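Local atomic coordinates of fucose-binding lectin (Kordia periserrulae, PDB entry 6HTN), a protein that binds methyl alpha-L-fucopyranoside in pockets of its beta-propeller fold and probably recognises fucose-bearing carbohydrates as a lectin. Residues 2-7 with 16-21; 48-53 with 68-73; 75-80 with 90-95. One frame throughout, in Å; residues are numbered along the deposited sequence.

Contact 1: residues 2-7 with 16-21; sequences GATSWL and RIYSLQ. Unlike the reference sequence in segment 2-7: L7 (reference Val). With MFU (methyl alpha-L-fucopyranoside), chain G.
R16 meets T4 through the backbone and W6 through its side chain. R16 N donates to T4 O (2.9 Å), its carbonyl takes T4 N, and the two form a hydrogen-bonded antiparallel pair. R16 CG lies at the edge of the indole, 3.6 Å from W6 CZ3. A bend at chi2 (-72°) then carries the guanidinium past the rim of the ring, where W6 CH2 lies over the centre of one face of the guanidinium. With the planes 62° apart, this is no parallel stack. R16 NE donates to O4 of the fucoside at 2.9 Å, and R16 NH2 to the sugar ring oxygen O5 at 2.8 Å along a fairly straight N-H (161°). D33 forms a salt bridge with NH2, and E29, A41 and W87 also hydrogen-bond the sugar. The two strands are the first pair of a four-stranded antiparallel propeller blade, and the second of them supplies R16 to a fucose site. I17 turns to the face bearing A3, in a non-hydrogen-bonded pair, and I17 CD1 packs on A3 CB (3.6 Å). Y18 N donates to G2 O (2.8 Å) and Y18 O accepts from G2 N (2.8 Å), while T4 CG2 approaches the phenol ring at its edge, 4.3 Å from Y18 CE2. The hydroxyl of Y18 bonds to E29, and G2 N also bonds D103 of the second subunit.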
ATOM      1  N   GLY A   2      -0.911 -14.736   0.329  1.00 20.47           N
ATOM      2  CA  GLY A   2      -0.296 -15.811  -0.467  1.00 20.10           C
ATOM      3  C   GLY A   2      -1.162 -17.033  -0.580  1.00 19.21           C
ATOM      4  O   GLY A   2      -1.956 -17.279   0.330  1.00 19.83           O
ATOM      5  N   ALA A   3      -1.114 -17.738  -1.697  1.00 18.49           N
ATOM      6  CA  ALA A   3      -1.893 -18.963  -1.934  1.00 16.52           C
ATOM      7  C   ALA A   3      -0.975 -20.047  -2.440  1.00 19.77           C
ATOM      8  O   ALA A   3      -0.188 -19.766  -3.395  1.00 20.18           O
ATOM      9  CB  ALA A   3      -2.988 -18.714  -2.883  1.00 16.46           C
ATOM     10  N   THR A   4      -1.049 -21.246  -1.898  1.00 17.34           N
ATOM     11  CA  THR A   4      -0.291 -22.385  -2.457  1.00 17.99           C
ATOM     12  C   THR A   4      -1.194 -23.597  -2.415  1.00 19.30           C
ATOM     13  O   THR A   4      -2.192 -23.592  -1.647  1.00 21.07           O
ATOM     14  CB  THR A   4       1.060 -22.568  -1.788  1.00 18.12           C
ATOM     15  OG1 THR A   4       1.863 -23.453  -2.628  1.00 20.10           O
ATOM     16  CG2 THR A   4       0.964 -23.114  -0.386  1.00 18.84           C
ATOM     17  N   SER A   5      -0.942 -24.607  -3.217  1.00 19.90           N
ATOM     18  CA  SER A   5      -1.833 -25.787  -3.247  1.00 17.92           C
ATOM     19  C   SER A   5      -1.012 -26.984  -3.728  1.00 20.03           C
ATOM     20  O   SER A   5       0.038 -26.798  -4.411  1.00 18.40           O
ATOM     21  CB  SER A   5      -3.016 -25.589  -4.109  1.00 18.56           C
ATOM     22  OG  SER A   5      -2.697 -25.356  -5.469  1.00 19.54           O
ATOM     23  N   TRP A   6      -1.500 -28.185  -3.418  1.00 19.13           N
ATOM     24  CA  TRP A   6      -0.858 -29.419  -3.928  1.00 21.30           C
ATOM     25  C   TRP A   6      -1.912 -30.505  -4.006  1.00 23.99           C
ATOM     26  O   TRP A   6      -2.925 -30.448  -3.307  1.00 21.70           O
ATOM     27  CB  TRP A   6       0.328 -29.868  -3.075  1.00 20.53           C
ATOM     28  CG  TRP A   6      -0.034 -30.296  -1.685  1.00 21.85           C
ATOM     29  CD1 TRP A   6      -0.270 -31.578  -1.253  1.00 23.34           C
ATOM     30  CD2 TRP A   6      -0.271 -29.457  -0.551  1.00 21.25           C
ATOM     31  NE1 TRP A   6      -0.593 -31.588   0.084  1.00 24.39           N
ATOM     32  CE2 TRP A   6      -0.572 -30.300   0.551  1.00 25.02           C
ATOM     33  CE3 TRP A   6      -0.163 -28.066  -0.323  1.00 22.56           C
ATOM     34  CZ2 TRP A   6      -0.827 -29.812   1.824  1.00 24.17           C
ATOM     35  CZ3 TRP A   6      -0.343 -27.601   0.950  1.00 24.20           C
ATOM     36  CH2 TRP A   6      -0.718 -28.444   1.998  1.00 23.28           C
ATOM     37  N   LEU A   7      -1.662 -31.477  -4.872  1.00 23.34           N
ATOM     38  CA  LEU A   7      -2.516 -32.683  -4.998  1.00 26.59           C
ATOM     39  C   LEU A   7      -1.856 -33.829  -4.270  1.00 26.76           C
ATOM     40  O   LEU A   7      -0.633 -34.021  -4.394  1.00 28.03           O
ATOM     41  CB  LEU A   7      -2.637 -33.024  -6.469  1.00 26.18           C
ATOM     42  CG  LEU A   7      -3.579 -32.157  -7.266  1.00 27.92           C
ATOM     43  CD1 LEU A   7      -3.325 -32.386  -8.762  1.00 29.91           C
ATOM     44  CD2 LEU A   7      -5.041 -32.323  -6.923  1.00 27.95           C
ATOM     45  N   ARG A  16      -3.630 -23.799   0.908  1.00 19.98           N
ATOM     46  CA  ARG A  16      -3.121 -23.069   2.081  1.00 17.27           C
ATOM     47  C   ARG A  16      -3.112 -21.584   1.711  1.00 19.09           C
ATOM     48  O   ARG A  16      -2.387 -21.224   0.743  1.00 19.16           O
ATOM     49  CB  ARG A  16      -1.786 -23.543   2.597  1.00 18.70           C
ATOM     50  CG  ARG A  16      -1.775 -25.005   3.031  1.00 18.58           C
ATOM     51  CD  ARG A  16      -2.556 -25.170   4.350  1.00 19.78           C
ATOM     52  NE  ARG A  16      -2.486 -26.584   4.819  1.00 19.56           N
ATOM     53  CZ  ARG A  16      -3.303 -27.559   4.471  1.00 19.60           C
ATOM     54  NH1 ARG A  16      -4.243 -27.411   3.592  1.00 19.45           N
ATOM     55  NH2 ARG A  16      -3.131 -28.742   5.019  1.00 21.19           N
ATOM     56  N   ILE A  17      -3.864 -20.768   2.425  1.00 16.99           N
ATOM     57  CA  ILE A  17      -4.054 -19.327   2.105  1.00 16.84           C
ATOM     58  C   ILE A  17      -3.517 -18.525   3.278  1.00 17.20           C
ATOM     59  O   ILE A  17      -4.026 -18.692   4.419  1.00 18.21           O
ATOM     60  CB  ILE A  17      -5.515 -19.023   1.785  1.00 16.80           C
ATOM     61  CG1 ILE A  17      -6.148 -19.982   0.789  1.00 19.51           C
ATOM     62  CG2 ILE A  17      -5.678 -17.566   1.387  1.00 16.41           C
ATOM     63  CD1 ILE A  17      -5.418 -20.048  -0.575  1.00 18.66           C
ATOM     64  N   TYR A  18      -2.579 -17.628   3.050  1.00 16.78           N
ATOM     65  CA  TYR A  18      -1.874 -16.856   4.077  1.00 15.97           C
ATOM     66  C   TYR A  18      -2.237 -15.380   3.966  1.00 16.96           C
ATOM     67  O   TYR A  18      -2.199 -14.812   2.852  1.00 18.38           O
ATOM     68  CB  TYR A  18      -0.356 -17.048   3.950  1.00 16.59           C
ATOM     69  CG  TYR A  18       0.058 -18.498   4.094  1.00 17.46           C
ATOM     70  CD1 TYR A  18       0.236 -19.069   5.359  1.00 16.34           C
ATOM     71  CD2 TYR A  18       0.143 -19.316   2.989  1.00 16.84           C
ATOM     72  CE1 TYR A  18       0.524 -20.426   5.484  1.00 17.47           C
ATOM     73  CE2 TYR A  18       0.438 -20.651   3.103  1.00 17.82           C
ATOM     74  CZ  TYR A  18       0.625 -21.213   4.354  1.00 19.57           C
ATOM     75  OH  TYR A  18       0.806 -22.589   4.462  1.00 19.12           O
ATOM     76  N   SER A  19      -2.537 -14.773   5.095  1.00 15.66           N
ATOM     77  CA  SER A  19      -2.900 -13.338   5.132  1.00 15.81           C
ATOM     78  C   SER A  19      -2.524 -12.717   6.465  1.00 17.73           C
ATOM     79  O   SER A  19      -2.296 -13.414   7.442  1.00 17.59           O
ATOM     80  CB  SER A  19      -4.330 -13.131   4.796  1.00 16.11           C
ATOM     81  OG  SER A  19      -5.200 -13.742   5.793  1.00 18.02           O
ATOM     82  N   LEU A  20      -2.407 -11.392   6.493  1.00 16.79           N
ATOM     83  CA  LEU A  20      -2.021 -10.618   7.693  1.00 17.85           C
ATOM     84  C   LEU A  20      -3.306 -10.135   8.324  1.00 16.71           C
ATOM     85  O   LEU A  20      -4.086  -9.381   7.686  1.00 18.39           O
ATOM     86  CB  LEU A  20      -1.116  -9.452   7.303  1.00 17.45           C
ATOM     87  CG  LEU A  20      -0.722  -8.562   8.471  1.00 18.37           C
ATOM     88  CD1 LEU A  20       0.077  -9.321   9.503  1.00 18.47           C
ATOM     89  CD2 LEU A  20       0.047  -7.377   7.936  1.00 18.42           C
ATOM     90  N   GLN A  21      -3.577 -10.526   9.566  1.00 17.22           N
ATOM     91  CA  GLN A  21      -4.843 -10.120  10.230  1.00 17.83           C
ATOM     92  C   GLN A  21      -4.810  -8.642  10.656  1.00 17.01           C
ATOM     93  O   GLN A  21      -3.920  -8.219  11.345  1.00 19.70           O
ATOM     94  CB  GLN A  21      -5.112 -11.015  11.432  1.00 17.88           C
ATOM     95  CG  GLN A  21      -5.296 -12.469  11.036  1.00 18.40           C
ATOM     96  CD  GLN A  21      -5.307 -13.394  12.235  1.00 20.22           C
ATOM     97  OE1 GLN A  21      -6.387 -13.563  12.856  1.00 24.98           O
ATOM     98  NE2 GLN A  21      -4.169 -13.935  12.625  1.00 18.45           N
TER
HETATM   99  C1  MFU G 201      -1.952 -28.585   8.541  1.00 20.90           C
HETATM  100  C2  MFU G 201      -1.614 -27.162   8.992  1.00 21.14           C
HETATM  101  C3  MFU G 201      -0.160 -26.828   9.045  1.00 19.33           C
HETATM  102  C4  MFU G 201       0.422 -27.028   7.655  1.00 18.28           C
HETATM  103  C5  MFU G 201       0.067 -28.493   7.345  1.00 19.37           C
HETATM  104  C6  MFU G 201       0.522 -28.830   5.890  1.00 20.44           C
HETATM  105  O1  MFU G 201      -1.289 -29.316   9.512  1.00 24.11           O
HETATM  106  O2  MFU G 201      -2.070 -27.003  10.386  1.00 22.15           O
HETATM  107  O3  MFU G 201       0.133 -25.468   9.441  1.00 21.20           O
HETATM  108  O4  MFU G 201      -0.272 -26.232   6.665  1.00 19.67           O
HETATM  109  O5  MFU G 201      -1.344 -28.711   7.221  1.00 21.60           O
HETATM  110  CM  MFU G 201      -1.520 -30.735   9.297  1.00 25.24           C

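Contact 2: residues 48-53 with 68-73; sequences AISGAG and VYAIGT
A48 sets its CB against the backbone of strand 64-71, 3.4 Å from I71 O, with the methyl of A70 a little farther off. The same I71 carbonyl accepts the next amide, I49 N, at 2.9 Å along a nearly straight N-H (165°). Beyond it, the I49 side chain lies across that of I71. I49 CG1, held between the backbone N and the carbonyl carbon (chi1 66°), comes 3.7 Å from I71 CG2, while CD1 extends over G72 O and CG2 lies near T73.

S50 supplies the polar side-chain bond of the contact. Its hydroxyl, rather than a backbone carbonyl, accepts I71 N (S50 OG to I71 N, 2.9 Å), and S50 OG donates to G51 O at 2.7 Å, in the carbonyl plane on a lone pair. With a donor and an acceptor both engaged, the rotation of the hydroxyl is fixed. The chain arches away from the strand at G51, whose carbonyl nevertheless stays close to the A70 methyl. A52 brings it back: A52 CB packs on V68 CG1 (3.6 Å) and its CA-H points at Y69 O. G53 then begins regular sheet, as a hydrogen-bonded antiparallel pair with Y69. G53 N donates to Y69 O at 2.8 Å, and G53 O takes Y69 N at the same length.

The segment 48-53 is thus the linker that enters strand 53-58, the first of its propeller blade, alongside strand 64-71. On that strand's other edge V68 and A70 bond to strand 77-82; Y18 of strand 13-20 packs against A52 and V68, and Y69 faces strand 114-121 of the next blade.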
ATOM      1  N   ALA A  48       3.752  -9.668  11.448  1.00 18.45           N
ATOM      2  CA  ALA A  48       4.346  -9.166  10.189  1.00 17.63           C
ATOM      3  C   ALA A  48       3.711  -7.820   9.872  1.00 20.11           C
ATOM      4  O   ALA A  48       2.740  -7.408  10.572  1.00 19.50           O
ATOM      5  CB  ALA A  48       4.123 -10.167   9.089  1.00 18.54           C
ATOM      6  N   ILE A  49       4.213  -7.149   8.857  1.00 18.50           N
ATOM      7  CA  ILE A  49       3.683  -5.826   8.430  1.00 18.47           C
ATOM      8  C   ILE A  49       3.341  -5.843   6.939  1.00 18.98           C
ATOM      9  O   ILE A  49       3.011  -4.785   6.370  1.00 21.32           O
ATOM     10  CB  ILE A  49       4.661  -4.694   8.754  1.00 16.85           C
ATOM     11  CG1 ILE A  49       5.974  -4.773   7.952  1.00 18.86           C
ATOM     12  CG2 ILE A  49       4.905  -4.643  10.257  1.00 19.99           C
ATOM     13  CD1 ILE A  49       6.898  -3.616   8.199  1.00 21.59           C
ATOM     14  N   SER A  50       3.396  -7.007   6.314  1.00 18.34           N
ATOM     15  CA  SER A  50       2.924  -7.198   4.932  1.00 19.36           C
ATOM     16  C   SER A  50       2.097  -8.475   4.866  1.00 20.39           C
ATOM     17  O   SER A  50       2.116  -9.251   5.809  1.00 21.13           O
ATOM     18  CB  SER A  50       4.087  -7.241   3.965  1.00 20.38           C
ATOM     19  OG  SER A  50       4.748  -8.507   4.084  1.00 19.52           O
ATOM     20  N   GLY A  51       1.532  -8.666   3.686  1.00 21.89           N
ATOM     21  CA  GLY A  51       1.027  -9.988   3.316  1.00 23.04           C
ATOM     22  C   GLY A  51       2.165 -10.954   3.140  1.00 19.39           C
ATOM     23  O   GLY A  51       3.334 -10.643   3.340  1.00 21.14           O
ATOM     24  N   ALA A  52       1.834 -12.169   2.742  1.00 20.26           N
ATOM     25  CA  ALA A  52       2.820 -13.244   2.648  1.00 22.06           C
ATOM     26  C   ALA A  52       2.758 -13.852   1.251  1.00 22.03           C
ATOM     27  O   ALA A  52       1.682 -13.973   0.664  1.00 31.79           O
ATOM     28  CB  ALA A  52       2.543 -14.238   3.722  1.00 22.88           C
ATOM     29  N   GLY A  53       3.905 -14.111   0.701  1.00 18.40           N
ATOM     30  CA  GLY A  53       4.021 -14.958  -0.490  1.00 19.26           C
ATOM     31  C   GLY A  53       4.295 -16.376  -0.036  1.00 18.22           C
ATOM     32  O   GLY A  53       4.875 -16.561   1.041  1.00 21.87           O
ATOM     33  N   VAL A  68       6.834 -19.610   3.481  1.00 18.83           N
ATOM     34  CA  VAL A  68       6.019 -18.374   3.489  1.00 18.77           C
ATOM     35  C   VAL A  68       6.971 -17.222   3.771  1.00 15.67           C
ATOM     36  O   VAL A  68       7.827 -17.320   4.655  1.00 16.82           O
ATOM     37  CB  VAL A  68       4.927 -18.490   4.597  1.00 20.58           C
ATOM     38  CG1 VAL A  68       4.129 -17.265   4.752  1.00 24.72           C
ATOM     39  CG2 VAL A  68       4.023 -19.647   4.335  1.00 21.27           C
ATOM     40  N   TYR A  69       6.824 -16.134   3.026  1.00 18.21           N
ATOM     41  CA  TYR A  69       7.710 -14.956   3.062  1.00 17.58           C
ATOM     42  C   TYR A  69       6.898 -13.682   3.276  1.00 16.60           C
ATOM     43  O   TYR A  69       5.942 -13.429   2.534  1.00 18.11           O
ATOM     44  CB  TYR A  69       8.524 -14.873   1.750  1.00 14.56           C
ATOM     45  CG  TYR A  69       9.367 -16.095   1.473  1.00 13.99           C
ATOM     46  CD1 TYR A  69      10.621 -16.220   2.048  1.00 16.25           C
ATOM     47  CD2 TYR A  69       8.848 -17.156   0.751  1.00 16.68           C
ATOM     48  CE1 TYR A  69      11.370 -17.377   1.852  1.00 18.17           C
ATOM     49  CE2 TYR A  69       9.570 -18.319   0.568  1.00 15.96           C
ATOM     50  CZ  TYR A  69      10.826 -18.436   1.137  1.00 18.45           C
ATOM     51  OH  TYR A  69      11.524 -19.615   1.012  1.00 18.31           O
ATOM     52  N   ALA A  70       7.268 -12.911   4.279  1.00 17.10           N
ATOM     53  CA  ALA A  70       6.590 -11.661   4.616  1.00 15.75           C
ATOM     54  C   ALA A  70       7.609 -10.657   5.075  1.00 17.94           C
ATOM     55  O   ALA A  70       8.771 -10.990   5.229  1.00 18.83           O
ATOM     56  CB  ALA A  70       5.542 -11.891   5.698  1.00 17.55           C
ATOM     57  N   ILE A  71       7.183  -9.428   5.281  1.00 17.56           N
ATOM     58  CA  ILE A  71       8.032  -8.395   5.915  1.00 17.33           C
ATOM     59  C   ILE A  71       7.773  -8.420   7.422  1.00 17.42           C
ATOM     60  O   ILE A  71       6.620  -8.307   7.851  1.00 18.18           O
ATOM     61  CB  ILE A  71       7.785  -7.016   5.306  1.00 17.93           C
ATOM     62  CG1 ILE A  71       7.872  -7.031   3.776  1.00 19.85           C
ATOM     63  CG2 ILE A  71       8.768  -6.029   5.933  1.00 19.58           C
ATOM     64  CD1 ILE A  71       9.105  -7.719   3.243  1.00 20.95           C
ATOM     65  N   GLY A  72       8.839  -8.607   8.196  1.00 17.97           N
ATOM     66  CA  GLY A  72       8.677  -8.618   9.659  1.00 18.73           C
ATOM     67  C   GLY A  72       8.600  -7.209  10.231  1.00 21.55           C
ATOM     68  O   GLY A  72       8.731  -6.233   9.514  1.00 19.28           O
ATOM     69  N   THR A  73       8.468  -7.156  11.565  1.00 20.58           N
ATOM     70  CA  THR A  73       8.236  -5.878  12.253  1.00 20.40           C
ATOM     71  C   THR A  73       9.511  -5.055  12.295  1.00 21.04           C
ATOM     72  O   THR A  73       9.403  -3.881  12.688  1.00 21.72           O
ATOM     73  CB  THR A  73       7.634  -6.122  13.641  1.00 22.11           C
ATOM     74  OG1 THR A  73       8.636  -6.828  14.376  1.00 22.69           O
ATOM     75  CG2 THR A  73       6.337  -6.882  13.563  1.00 22.76           C
TER

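Contact 3: residues 75-80 with 90-95; sequences GKIIEL and GALTGQ. With MFU (methyl alpha-L-fucopyranoside), chain H.
E79 reaches out over the turn that begins at G90, and its side chain can be followed from backbone to sugar. E79 CB lies 3.8 Å from T93 OG1 and close to L92 CB. CG, anti to the backbone N (chi1 175°), extends the chain past G90 CA, and a second extended torsion delivers the carboxylate to the fucoside. E79 OE1 takes the hydroxyl O3 of the sugar at 2.7 Å and also receives L92 N, at 3.2 Å; that amide comes from above the carboxylate plane, 36° out of it. G90, with no side chain, lets OE1 settle close over its CA. E79 OE2 accepts from MFU O4 at 2.7 Å. The same oxygen is bonded to Y69 OH as well.

The backbone of the glutamate is anchored too. E79 N donates to T93 OG1 at 2.9 Å, almost straight at 172°, and T93 OG1 has a further partner in S89. E79 O accepts G90 N at 2.8 Å. The segment 90-95 curls through a type I turn (G90 to T93) and a type II turn (L92 to Q95), bringing G94 N to I77 O at 3.0 Å. At the far end the aliphatic part of K76 runs over G94 O; a water donates to G94 O and is held only weakly by K76 NZ.

The type I turn also presents A91 N to the sugar O2, at 3.0 Å, so three consecutive sugar oxygens are read from this one contact. R67 and W137 hydrogen-bond the sugar too. Two neighbouring hydroxyls donating to the two oxygens of one carboxylate imply an acceptor that is probably ionised, matched to the axial O4 and equatorial O3 of fucose.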
ATOM      1  N   GLY A  75      11.192  -4.539   9.347  1.00 20.27           N
ATOM      2  CA  GLY A  75      11.385  -4.131   7.945  1.00 19.26           C
ATOM      3  C   GLY A  75      12.146  -5.151   7.128  1.00 19.29           C
ATOM      4  O   GLY A  75      12.419  -4.877   5.956  1.00 20.19           O
ATOM      5  N   LYS A  76      12.510  -6.296   7.692  1.00 20.01           N
ATOM      6  CA  LYS A  76      13.303  -7.294   6.959  1.00 19.54           C
ATOM      7  C   LYS A  76      12.444  -8.496   6.610  1.00 18.26           C
ATOM      8  O   LYS A  76      11.479  -8.828   7.334  1.00 19.43           O
ATOM      9  CB  LYS A  76      14.514  -7.693   7.784  1.00 22.95           C
ATOM     10  CG  LYS A  76      15.432  -6.489   7.990  1.00 27.81           C
ATOM     11  CD  LYS A  76      16.856  -6.797   8.244  1.00 33.93           C
ATOM     12  CE  LYS A  76      17.721  -5.591   8.406  1.00 35.72           C
ATOM     13  NZ  LYS A  76      18.888  -5.865   9.267  1.00 39.94           N
ATOM     14  N   ILE A  77      12.768  -9.140   5.509  1.00 19.03           N
ATOM     15  CA  ILE A  77      12.054 -10.351   5.076  1.00 19.31           C
ATOM     16  C   ILE A  77      12.174 -11.441   6.139  1.00 19.87           C
ATOM     17  O   ILE A  77      13.285 -11.703   6.631  1.00 21.93           O
ATOM     18  CB  ILE A  77      12.485 -10.836   3.677  1.00 19.31           C
ATOM     19  CG1 ILE A  77      12.206  -9.727   2.652  1.00 22.44           C
ATOM     20  CG2 ILE A  77      11.782 -12.130   3.312  1.00 20.81           C
ATOM     21  CD1 ILE A  77      12.931  -9.899   1.320  1.00 22.69           C
ATOM     22  N   ILE A  78      11.033 -12.046   6.473  0.70 19.42           N
ATOM     23  CA  ILE A  78      10.976 -13.242   7.350  0.70 21.32           C
ATOM     24  C   ILE A  78      10.558 -14.427   6.500  0.70 21.02           C
ATOM     25  O   ILE A  78       9.708 -14.284   5.600  0.70 20.21           O
ATOM     26  CB  ILE A  78      10.047 -13.035   8.553  0.70 22.45           C
ATOM     27  CG1 ILE A  78       8.591 -12.821   8.157  0.70 26.08           C
ATOM     28  CG2 ILE A  78      10.551 -11.883   9.392  0.70 23.71           C
ATOM     29  CD1 ILE A  78       7.633 -12.890   9.353  0.70 26.88           C
ATOM     30  N   GLU A  79      11.164 -15.578   6.765  1.00 18.93           N
ATOM     31  CA  GLU A  79      10.854 -16.837   6.094  1.00 17.24           C
ATOM     32  C   GLU A  79      10.299 -17.805   7.161  1.00 17.32           C
ATOM     33  O   GLU A  79      11.021 -18.018   8.128  1.00 21.70           O
ATOM     34  CB  GLU A  79      12.095 -17.413   5.444  1.00 18.47           C
ATOM     35  CG  GLU A  79      11.837 -18.799   4.835  1.00 19.68           C
ATOM     36  CD  GLU A  79      13.074 -19.474   4.260  1.00 19.65           C
ATOM     37  OE1 GLU A  79      14.145 -19.405   4.930  1.00 20.89           O
ATOM     38  OE2 GLU A  79      12.940 -20.135   3.182  1.00 19.19           O
ATOM     39  N   LEU A  80       9.126 -18.310   6.938  1.00 18.59           N
ATOM     40  CA  LEU A  80       8.486 -19.323   7.814  1.00 19.38           C
ATOM     41  C   LEU A  80       8.399 -20.646   7.060  1.00 21.51           C
ATOM     42  O   LEU A  80       7.992 -20.701   5.878  1.00 20.66           O
ATOM     43  CB  LEU A  80       7.142 -18.815   8.287  1.00 19.77           C
ATOM     44  CG  LEU A  80       7.227 -17.480   9.004  1.00 23.99           C
ATOM     45  CD1 LEU A  80       5.823 -16.897   9.151  1.00 27.47           C
ATOM     46  CD2 LEU A  80       7.954 -17.553  10.344  1.00 25.01           C
ATOM     47  N   GLY A  90      13.175 -19.661   8.911  1.00 22.38           N
ATOM     48  CA  GLY A  90      14.233 -20.131   8.016  1.00 20.51           C
ATOM     49  C   GLY A  90      15.468 -19.273   7.954  1.00 21.55           C
ATOM     50  O   GLY A  90      15.514 -18.173   8.496  1.00 21.69           O
ATOM     51  N   ALA A  91      16.465 -19.742   7.222  1.00 22.48           N
ATOM     52  CA  ALA A  91      17.760 -19.081   7.049  1.00 22.48           C
ATOM     53  C   ALA A  91      17.652 -17.695   6.412  1.00 22.79           C
ATOM     54  O   ALA A  91      18.506 -16.835   6.682  1.00 25.30           O
ATOM     55  CB  ALA A  91      18.695 -19.969   6.273  1.00 23.64           C
ATOM     56  N   LEU A  92      16.627 -17.444   5.609  1.00 22.02           N
ATOM     57  CA  LEU A  92      16.520 -16.117   4.935  1.00 20.80           C
ATOM     58  C   LEU A  92      16.200 -15.025   5.947  1.00 21.39           C
ATOM     59  O   LEU A  92      16.514 -13.872   5.700  1.00 22.13           O
ATOM     60  CB  LEU A  92      15.485 -16.163   3.815  1.00 19.43           C
ATOM     61  CG  LEU A  92      15.381 -14.878   2.962  1.00 17.86           C
ATOM     62  CD1 LEU A  92      16.734 -14.527   2.322  1.00 18.88           C
ATOM     63  CD2 LEU A  92      14.386 -15.098   1.839  1.00 19.70           C
ATOM     64  N   THR A  93      15.510 -15.359   7.049  1.00 19.58           N
ATOM     65  CA  THR A  93      14.966 -14.357   7.963  1.00 21.36           C
ATOM     66  C   THR A  93      16.057 -13.373   8.416  1.00 21.98           C
ATOM     67  O   THR A  93      17.150 -13.795   8.856  1.00 20.89           O
ATOM     68  CB  THR A  93      14.343 -15.024   9.181  1.00 20.45           C
ATOM     69  OG1 THR A  93      13.270 -15.832   8.722  1.00 22.26           O
ATOM     70  CG2 THR A  93      13.911 -14.018  10.234  1.00 20.82           C
ATOM     71  N   GLY A  94      15.765 -12.095   8.310  1.00 23.47           N
ATOM     72  CA  GLY A  94      16.588 -11.030   8.856  1.00 22.97           C
ATOM     73  C   GLY A  94      17.756 -10.628   7.970  1.00 24.32           C
ATOM     74  O   GLY A  94      18.500  -9.722   8.356  1.00 25.85           O
ATOM     75  N   GLN A  95      17.958 -11.226   6.807  1.00 22.09           N
ATOM     76  CA  GLN A  95      19.115 -10.890   5.937  1.00 21.54           C
ATOM     77  C   GLN A  95      18.880  -9.599   5.126  1.00 23.08           C
ATOM     78  O   GLN A  95      19.848  -8.852   4.890  1.00 24.71           O
ATOM     79  CB  GLN A  95      19.478 -12.049   5.029  1.00 23.02           C
ATOM     80  CG  GLN A  95      19.979 -13.279   5.796  1.00 25.05           C
ATOM     81  CD  GLN A  95      20.637 -14.261   4.847  1.00 26.35           C
ATOM     82  OE1 GLN A  95      21.478 -13.861   4.026  1.00 27.04           O
ATOM     83  NE2 GLN A  95      20.299 -15.540   4.962  1.00 25.02           N
TER
HETATM   84  C1  MFU H 202      15.599 -24.506   5.257  1.00 21.88           C
HETATM   85  C2  MFU H 202      15.548 -22.982   5.351  1.00 19.05           C
HETATM   86  C3  MFU H 202      16.139 -22.409   4.065  1.00 21.24           C
HETATM   87  C4  MFU H 202      15.343 -22.898   2.897  1.00 19.71           C
HETATM   88  C5  MFU H 202      15.436 -24.448   2.870  1.00 20.36           C
HETATM   89  C6  MFU H 202      14.644 -25.020   1.720  1.00 18.88           C
HETATM   90  O1  MFU H 202      16.997 -24.841   5.273  1.00 25.44           O
HETATM   91  O2  MFU H 202      16.313 -22.600   6.498  1.00 22.62           O
HETATM   92  O3  MFU H 202      16.169 -20.982   4.173  1.00 22.00           O
HETATM   93  O4  MFU H 202      13.961 -22.574   2.978  1.00 20.81           O
HETATM   94  O5  MFU H 202      14.849 -24.945   4.140  1.00 21.28           O
HETATM   95  CM  MFU H 202      17.087 -26.269   5.111  1.00 30.02           C
HETATM   96  O   HOH W   1      18.777  -8.704  10.943  1.00 44.02           O
HETATM   97  O   HOH W   2      15.524 -11.440   4.888  1.00 22.97           O

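How the contacts relate
The three contacts follow one another along the chain without overlap. Contact 1 belongs to the first four-stranded blade; in the second, contact 2 lies on strand 64-71 and contact 3 on its neighbour 77-82. The centres of contacts 1 and 2 are about 13 Å apart, yet they touch at the seam between blades, where L20 packs on the backbone of A48, I49 and S50. Contacts 2 and 3, with centres about 9 Å apart, are coupled more directly: their two strands pair in one sheet, and I71 CD1 packs on I77 CG1 (3.7 Å). Contacts 1 and 3, with centres about 18 Å apart, do not touch, and each serves its own bound fucoside, consistent with multivalent binding.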